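Local coordinates for putative YfrE protein (Vibrio parahaemolyticus RIMD 2210633, PDB 3BEE), which is of unknown function, but this C-terminal TPR region of a cytochrome c-type biogenesis protein H relative probably serves in protein-protein recognition, at residues 22-26 with 27-31; 85-88 with 89-93; 47-50 with 51-55. One frame throughout, in Å; residues are numbered along the deposited sequence.

Contact 1: residues 22-26 with 27-31. With EDO (1,2-ethanediol), chain C.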
loop_
_atom_site.group_PDB
_atom_site.type_symbol
_atom_site.label_atom_id
_atom_site.label_comp_id
_atom_site.label_asym_id
_atom_site.label_seq_id
_atom_site.Cartn_x
_atom_site.Cartn_y
_atom_site.Cartn_z
ATOM N N GLN A 22 11.364 -6.402 -5.754
ATOM C CA GLN A 22 9.928 -6.221 -5.546
ATOM C C GLN A 22 9.348 -7.516 -4.948
ATOM O O GLN A 22 8.373 -8.092 -5.469
ATOM C CB GLN A 22 9.219 -5.852 -6.866
ATOM C CG GLN A 22 9.764 -4.579 -7.543
ATOM C CD GLN A 22 11.124 -4.828 -8.226
ATOM O OE1 GLN A 22 11.283 -5.780 -9.018
ATOM N NE2 GLN A 22 12.113 -3.994 -7.891
ATOM N N ALA A 23 10.015 -8.008 -3.900
ATOM C CA ALA A 23 9.549 -9.201 -3.189
ATOM C C ALA A 23 8.915 -8.796 -1.869
ATOM O O ALA A 23 9.530 -8.080 -1.060
ATOM C CB ALA A 23 10.704 -10.189 -2.932
HETATM N N MSE A 24 7.697 -9.283 -1.667
HETATM C CA MSE A 24 6.968 -9.209 -0.393
HETATM C C MSE A 24 7.535 -10.274 0.588
HETATM O O MSE A 24 6.942 -11.330 0.804
HETATM C CB MSE A 24 5.481 -9.451 -0.691
HETATM C CG MSE A 24 4.474 -9.160 0.422
HETATM SE SE MSE A 24 4.738 -7.374 1.227
HETATM C CE MSE A 24 4.527 -6.239 -0.429
ATOM N N THR A 25 8.728 -10.027 1.113
ATOM C CA THR A 25 9.385 -10.963 2.055
ATOM C C THR A 25 8.702 -10.877 3.412
ATOM O O THR A 25 7.913 -9.961 3.649
ATOM C CB THR A 25 10.864 -10.593 2.252
ATOM O OG1 THR A 25 10.944 -9.293 2.857
ATOM C CG2 THR A 25 11.600 -10.575 0.913
ATOM N N ASP A 26 8.987 -11.832 4.298
ATOM C CA ASP A 26 8.540 -11.739 5.686
ATOM C C ASP A 26 8.951 -10.397 6.333
ATOM O O ASP A 26 8.171 -9.798 7.079
ATOM C CB ASP A 26 9.059 -12.929 6.503
ATOM C CG ASP A 26 8.449 -14.254 6.041
ATOM O OD1 ASP A 26 7.431 -14.201 5.312
ATOM O OD2 ASP A 26 8.973 -15.334 6.384
ATOM N N GLU A 27 10.155 -9.912 6.012
ATOM C CA GLU A 27 10.661 -8.659 6.583
ATOM C C GLU A 27 9.809 -7.461 6.159
ATOM O O GLU A 27 9.391 -6.640 6.990
ATOM C CB GLU A 27 12.135 -8.472 6.201
ATOM C CG GLU A 27 12.784 -7.280 6.847
ATOM C CD GLU A 27 14.257 -7.126 6.502
ATOM O OE1 GLU A 27 14.709 -7.691 5.469
ATOM O OE2 GLU A 27 14.955 -6.428 7.261
ATOM N N VAL A 28 9.527 -7.375 4.858
ATOM C CA VAL A 28 8.670 -6.320 4.305
ATOM C C VAL A 28 7.265 -6.438 4.886
ATOM O O VAL A 28 6.688 -5.439 5.293
ATOM C CB VAL A 28 8.613 -6.380 2.741
ATOM C CG1 VAL A 28 7.525 -5.425 2.152
ATOM C CG2 VAL A 28 9.980 -6.054 2.136
ATOM N N SER A 29 6.717 -7.662 4.923
ATOM C CA SER A 29 5.358 -7.871 5.386
ATOM C C SER A 29 5.224 -7.447 6.840
ATOM O O SER A 29 4.259 -6.754 7.186
ATOM C CB SER A 29 4.914 -9.336 5.228
ATOM O OG SER A 29 5.120 -9.776 3.880
ATOM N N LEU A 30 6.176 -7.850 7.691
ATOM C CA LEU A 30 6.122 -7.441 9.094
ATOM C C LEU A 30 6.183 -5.919 9.296
ATOM O O LEU A 30 5.429 -5.387 10.093
ATOM C CB LEU A 30 7.204 -8.158 9.937
ATOM C CG LEU A 30 7.201 -7.978 11.468
ATOM C CD1 LEU A 30 5.857 -8.408 12.151
ATOM C CD2 LEU A 30 8.389 -8.748 12.108
ATOM N N LEU A 31 7.091 -5.228 8.602
ATOM C CA LEU A 31 7.166 -3.752 8.663
ATOM C C LEU A 31 5.850 -3.098 8.264
ATOM O O LEU A 31 5.388 -2.183 8.943
ATOM C CB LEU A 31 8.313 -3.184 7.803
ATOM C CG LEU A 31 9.721 -3.336 8.400
ATOM C CD1 LEU A 31 10.774 -3.222 7.305
ATOM C CD2 LEU A 31 10.005 -2.318 9.504
HETATM C C1 EDO C . 12.329 -13.440 4.895
HETATM O O1 EDO C . 12.397 -12.008 5.069
HETATM C C2 EDO C . 12.129 -13.884 3.434
HETATM O O2 EDO C . 10.725 -14.167 3.185
HETATM O O HOH W 1 5.792 -12.797 3.016
HETATM O O HOH W 2 13.708 -8.488 2.994
#
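Thr25 holds OG1 between its backbone N and carbonyl carbon (chi1 63°), which turns the hydroxyl forward to the first turn of helix 26-38. There it accepts a hydrogen bond from Val28 N, with OG1 to N at 3.1 Å. The bond is nearly straight, 172° at the hydrogen. Thr25 is thus the N-cap. Ser29 answers from inside the helix. With OG on the far side from its own carbonyl carbon (chi1 -53°), it reaches back to donate to Thr25 O at 2.8 Å from OG. Ser29 N binds the same Thr25 O at 2.9 Å. The amide comes in nearly head-on, while the hydroxyl sits well above the carbonyl plane. Two donors from one residue therefore grip one carbonyl.

Met24, modelled as selenomethionine, bends at its last two torsions and crosses Val28 at about a right angle. Its SE lies 3.5 Å from Val28 CG1. Beyond these residues, Val28 packs on Leu48 and Met24 on Asp52, both of helix 43-55.

The outer side is wet. One water bridges Met24 O, Asp26 OD1 and Ser29 OG. A second links Thr25 OG1 to Glu27 OE1. A 1,2-ethanediol, probably from the crystallisation liquor, accepts from Asp26 N and Glu27 N. These amides belong to the open first turn of a helix. This is a threonine N-cap where a loop enters a helix of the TPR domain.

Contact 2: residues 85-88 with 89-93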
loop_
_atom_site.group_PDB
_atom_site.type_symbol
_atom_site.label_atom_id
_atom_site.label_comp_id
_atom_site.label_asym_id
_atom_site.label_seq_id
_atom_site.Cartn_x
_atom_site.Cartn_y
_atom_site.Cartn_z
ATOM N N SER A 85 -5.818 4.565 -10.408
ATOM C CA SER A 85 -5.234 3.234 -10.241
ATOM C C SER A 85 -6.301 2.133 -10.286
ATOM O O SER A 85 -6.099 1.098 -10.955
ATOM C CB SER A 85 -4.438 3.139 -8.942
ATOM O OG SER A 85 -3.353 4.059 -8.963
ATOM N N ILE A 86 -7.404 2.351 -9.562
ATOM C CA ILE A 86 -8.526 1.409 -9.528
ATOM C C ILE A 86 -9.035 1.228 -10.939
ATOM O O ILE A 86 -9.285 0.094 -11.395
ATOM C CB ILE A 86 -9.680 1.914 -8.618
ATOM C CG1 ILE A 86 -9.316 1.728 -7.139
ATOM C CG2 ILE A 86 -11.047 1.225 -8.972
ATOM C CD1 ILE A 86 -10.225 2.457 -6.188
ATOM N N ASN A 87 -9.202 2.346 -11.637
ATOM C CA ASN A 87 -9.716 2.274 -12.986
ATOM C C ASN A 87 -8.833 1.526 -13.993
ATOM O O ASN A 87 -9.346 0.768 -14.802
ATOM C CB ASN A 87 -10.075 3.651 -13.509
ATOM C CG ASN A 87 -11.527 3.760 -13.811
ATOM O OD1 ASN A 87 -11.918 3.919 -14.983
ATOM N ND2 ASN A 87 -12.365 3.606 -12.775
ATOM N N LYS A 88 -7.524 1.763 -13.946
ATOM C CA LYS A 88 -6.566 1.001 -14.733
ATOM C C LYS A 88 -6.698 -0.518 -14.429
ATOM O O LYS A 88 -6.851 -1.321 -15.338
ATOM C CB LYS A 88 -5.132 1.517 -14.443
ATOM C CG LYS A 88 -4.073 1.161 -15.475
ATOM C CD LYS A 88 -2.734 1.919 -15.149
ATOM C CE LYS A 88 -1.624 1.703 -16.194
ATOM N NZ LYS A 88 -1.671 2.519 -17.483
ATOM N N ALA A 89 -6.614 -0.883 -13.148
ATOM C CA ALA A 89 -6.733 -2.282 -12.686
ATOM C C ALA A 89 -8.006 -2.966 -13.198
ATOM O O ALA A 89 -7.967 -4.074 -13.737
ATOM C CB ALA A 89 -6.669 -2.340 -11.179
ATOM N N LYS A 90 -9.120 -2.265 -13.054
ATOM C CA LYS A 90 -10.440 -2.722 -13.487
ATOM C C LYS A 90 -10.420 -3.052 -14.981
ATOM O O LYS A 90 -10.962 -4.059 -15.395
ATOM C CB LYS A 90 -11.444 -1.605 -13.179
ATOM C CG LYS A 90 -12.859 -1.838 -13.566
ATOM C CD LYS A 90 -13.764 -0.802 -12.866
ATOM C CE LYS A 90 -13.949 0.470 -13.700
ATOM N NZ LYS A 90 -14.788 1.473 -12.963
ATOM N N LYS A 91 -9.766 -2.207 -15.778
ATOM C CA LYS A 91 -9.672 -2.400 -17.221
ATOM C C LYS A 91 -8.735 -3.546 -17.609
ATOM O O LYS A 91 -8.785 -4.011 -18.719
ATOM C CB LYS A 91 -9.191 -1.115 -17.887
ATOM C CG LYS A 91 -10.238 0.009 -18.001
ATOM C CD LYS A 91 -9.520 1.253 -18.544
ATOM C CE LYS A 91 -10.310 2.542 -18.405
ATOM N NZ LYS A 91 -9.408 3.670 -18.828
ATOM N N LEU A 92 -7.885 -3.996 -16.689
ATOM C CA LEU A 92 -6.940 -5.058 -16.992
ATOM C C LEU A 92 -7.451 -6.416 -16.540
ATOM O O LEU A 92 -6.828 -7.438 -16.825
ATOM C CB LEU A 92 -5.565 -4.770 -16.359
ATOM C CG LEU A 92 -4.819 -3.597 -17.004
ATOM C CD1 LEU A 92 -3.606 -3.266 -16.187
ATOM C CD2 LEU A 92 -4.498 -3.870 -18.511
HETATM N N MSE A 93 -8.558 -6.407 -15.797
HETATM C CA MSE A 93 -9.162 -7.653 -15.354
HETATM C C MSE A 93 -9.879 -8.368 -16.467
HETATM O O MSE A 93 -10.040 -9.555 -16.354
HETATM C CB MSE A 93 -10.133 -7.421 -14.219
HETATM C CG MSE A 93 -9.453 -7.072 -12.949
HETATM SE SE MSE A 93 -10.747 -6.732 -11.568
HETATM C CE MSE A 93 -12.325 -6.092 -12.532
#
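Asn87 and Lys90 lie side by side and point the same way from the outer surface of helix 79-92. The lysine chain is extended at first and then bends at its third torsion (chi3 90°). That bend lays the CE end of Lys90 alongside the end of Asn87. Lys91 follows one place further on, and its extended chain crosses Asn87 at a slant. Its aliphatic part starts over the backbone of Asn87, with Lys91 CG 3.4 Å from Asn87 O. The two lysines thus approach Asn87 differently, Lys90 along the side chain and Lys91 across it.

Lys88 and Leu92 mark another side of the helix. Lys88 runs outward. Leu92 leans back toward the preceding turn, and its CG comes 3.5 Å from Lys88 O. Ala89 keeps its methyl close to the backbone, with CB 3.5 Å from Ser85 O.

The backbone carries the polar part of the contact. Ala89 N donates to Ser85 O at 3.0 Å, almost straight at 174°. Lys90 N binds Ile86 O at 2.9 Å. Lys91 N reaches Asn87 O at 3.2 Å. The next bond, from Leu92 N to Lys88 O, is weak and strongly bent at 120°. The regular i to i+4 pattern therefore weakens near the C-terminus of the chain. The hydroxyl of Ser85 turns back within the helix to Thr81 O.

Two helices lie against this one. Ser85, Ile86 and Ala89 touch Trp66, Leu70 and Ile63 of helix 59-70. Lys88, Ala89 and Leu92 meet Phe54 of helix 43-55.

Contact 3: residues 47-50 with 51-55. With EDO (1,2-ethanediol), chain D.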
loop_
_atom_site.group_PDB
_atom_site.type_symbol
_atom_site.label_atom_id
_atom_site.label_comp_id
_atom_site.label_asym_id
_atom_site.label_seq_id
_atom_site.Cartn_x
_atom_site.Cartn_y
_atom_site.Cartn_z
ATOM N N SER A 47 -0.654 1.547 0.144
ATOM C CA SER A 47 -0.250 1.817 -1.203
ATOM C C SER A 47 0.811 0.813 -1.701
ATOM O O SER A 47 0.710 0.308 -2.826
ATOM C CB SER A 47 0.188 3.285 -1.329
ATOM O OG SER A 47 0.930 3.437 -2.486
ATOM N N LEU A 48 1.790 0.477 -0.868
ATOM C CA LEU A 48 2.747 -0.581 -1.241
ATOM C C LEU A 48 2.049 -1.924 -1.489
ATOM O O LEU A 48 2.349 -2.629 -2.455
ATOM C CB LEU A 48 3.865 -0.754 -0.183
ATOM C CG LEU A 48 5.009 -1.720 -0.547
ATOM C CD1 LEU A 48 5.740 -1.248 -1.794
ATOM C CD2 LEU A 48 6.053 -1.933 0.587
ATOM N N ILE A 49 1.146 -2.288 -0.589
ATOM C CA ILE A 49 0.413 -3.545 -0.690
ATOM C C ILE A 49 -0.395 -3.619 -2.001
ATOM O O ILE A 49 -0.332 -4.642 -2.731
ATOM C CB ILE A 49 -0.494 -3.743 0.561
ATOM C CG1 ILE A 49 0.368 -4.022 1.823
ATOM C CG2 ILE A 49 -1.551 -4.871 0.329
ATOM C CD1 ILE A 49 -0.369 -3.791 3.176
ATOM N N ALA A 50 -1.143 -2.553 -2.294
ATOM C CA ALA A 50 -1.920 -2.445 -3.565
ATOM C C ALA A 50 -1.019 -2.522 -4.781
ATOM O O ALA A 50 -1.354 -3.182 -5.745
ATOM C CB ALA A 50 -2.715 -1.126 -3.623
ATOM N N ASN A 51 0.097 -1.790 -4.752
ATOM C CA ASN A 51 1.017 -1.749 -5.870
ATOM C C ASN A 51 1.599 -3.116 -6.076
ATOM O O ASN A 51 1.722 -3.545 -7.199
ATOM C CB ASN A 51 2.165 -0.739 -5.617
ATOM C CG ASN A 51 1.708 0.703 -5.757
ATOM O OD1 ASN A 51 0.608 0.956 -6.227
ATOM N ND2 ASN A 51 2.567 1.662 -5.365
ATOM N N ASP A 52 1.967 -3.798 -4.990
ATOM C CA ASP A 52 2.488 -5.154 -5.101
ATOM C C ASP A 52 1.484 -6.133 -5.754
ATOM O O ASP A 52 1.856 -6.942 -6.611
ATOM C CB ASP A 52 2.920 -5.695 -3.728
ATOM C CG ASP A 52 3.366 -7.154 -3.799
ATOM O OD1 ASP A 52 4.360 -7.421 -4.495
ATOM O OD2 ASP A 52 2.727 -8.036 -3.163
ATOM N N HIS A 53 0.222 -6.089 -5.318
ATOM C CA HIS A 53 -0.848 -6.815 -6.007
ATOM C C HIS A 53 -0.862 -6.466 -7.512
ATOM O O HIS A 53 -0.851 -7.344 -8.366
ATOM C CB HIS A 53 -2.200 -6.473 -5.364
ATOM C CG HIS A 53 -2.427 -7.132 -4.036
ATOM N ND1 HIS A 53 -2.178 -8.475 -3.817
ATOM C CD2 HIS A 53 -2.911 -6.643 -2.865
ATOM C CE1 HIS A 53 -2.502 -8.784 -2.564
ATOM N NE2 HIS A 53 -2.940 -7.688 -1.968
ATOM N N PHE A 54 -0.858 -5.175 -7.830
ATOM C CA PHE A 54 -0.989 -4.740 -9.216
ATOM C C PHE A 54 0.144 -5.315 -10.093
ATOM O O PHE A 54 -0.110 -5.878 -11.162
ATOM C CB PHE A 54 -1.008 -3.211 -9.275
ATOM C CG PHE A 54 -1.254 -2.654 -10.657
ATOM C CD1 PHE A 54 -2.545 -2.340 -11.073
ATOM C CD2 PHE A 54 -0.183 -2.428 -11.533
ATOM C CE1 PHE A 54 -2.794 -1.817 -12.376
ATOM C CE2 PHE A 54 -0.419 -1.894 -12.845
ATOM C CZ PHE A 54 -1.726 -1.589 -13.240
ATOM N N ILE A 55 1.380 -5.113 -9.633
ATOM C CA ILE A 55 2.611 -5.618 -10.250
ATOM C C ILE A 55 2.517 -7.138 -10.472
ATOM O O ILE A 55 3.036 -7.678 -11.466
ATOM C CB ILE A 55 3.814 -5.315 -9.267
ATOM C CG1 ILE A 55 4.160 -3.827 -9.286
ATOM C CG2 ILE A 55 5.054 -6.180 -9.551
ATOM C CD1 ILE A 55 5.189 -3.427 -8.170
HETATM C C1 EDO D . 0.350 1.378 -10.078
HETATM O O1 EDO D . 0.654 0.650 -8.868
HETATM C C2 EDO D . -1.107 1.824 -10.103
HETATM O O2 EDO D . -1.532 1.927 -11.466
HETATM O O HOH W 3 -0.920 3.202 -4.830
HETATM O O HOH W 4 0.577 -7.224 -1.807
#
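Ile49 and His53 lie side by side, one helical turn apart, and point the same way. Ile49 CG2 is 3.9 Å from His53 CD2, and His53 CD2 also comes within 3.3 Å of Ile49 O. All four i to i+4 backbone bonds are regular, so the contrast lies in the side chains. Buried Leu48 and Ala50 form the tight part.

The Ser47 and Asn51 side is looser. A chi1 of -74° sets Asn51 CG beside its backbone N and away from its carbonyl carbon, which folds the amide back toward Ser47 O. Ser47 OG stays 3.8 Å from Asn51 ND2, and a water joins Ser47 OG to Asn51 OD1. Asn51 OD1 also accepts from O1 of a 1,2-ethanediol at 2.7 Å. The other hydroxyl of that diol sits over one face of the Phe54 ring, toward its rim.

The Ile49 and His53 side is also wet at its rim. A second water gives to Ile49 O and Asp52 OD2 and lies over the centre of the His53 ring. Asp52 OD1 bonds to Tyr17 OH and His53 ND1 to Arg58 NE. Leu48 packs on helices 6-18 and 26-38, and Ala50 on Trp66 of helix 59-70. Helix 43-55 thus has helices packed against it, as in the antiparallel helix array of TPR proteins.

Overall arrangement
Along the chain the order is contact 1, contact 3, contact 2. Contact 1 starts helix 26-38, contact 3 lies on helix 43-55, and contact 2 lies on helix 79-92, near the C-terminus of the chain. The helices of contacts 1 and 3 are successive, and the two centres are about 12 Å apart. The centres of contacts 3 and 2 are about 13 Å apart. Contact 3 touches both of the others, on the flanks of helix 43-55. Contacts 1 and 2 do not touch, and their centres are about 25 Å apart. Helix 43-55 therefore joins the two outer contacts within one all-helical chain, as fits a stacked TPR domain.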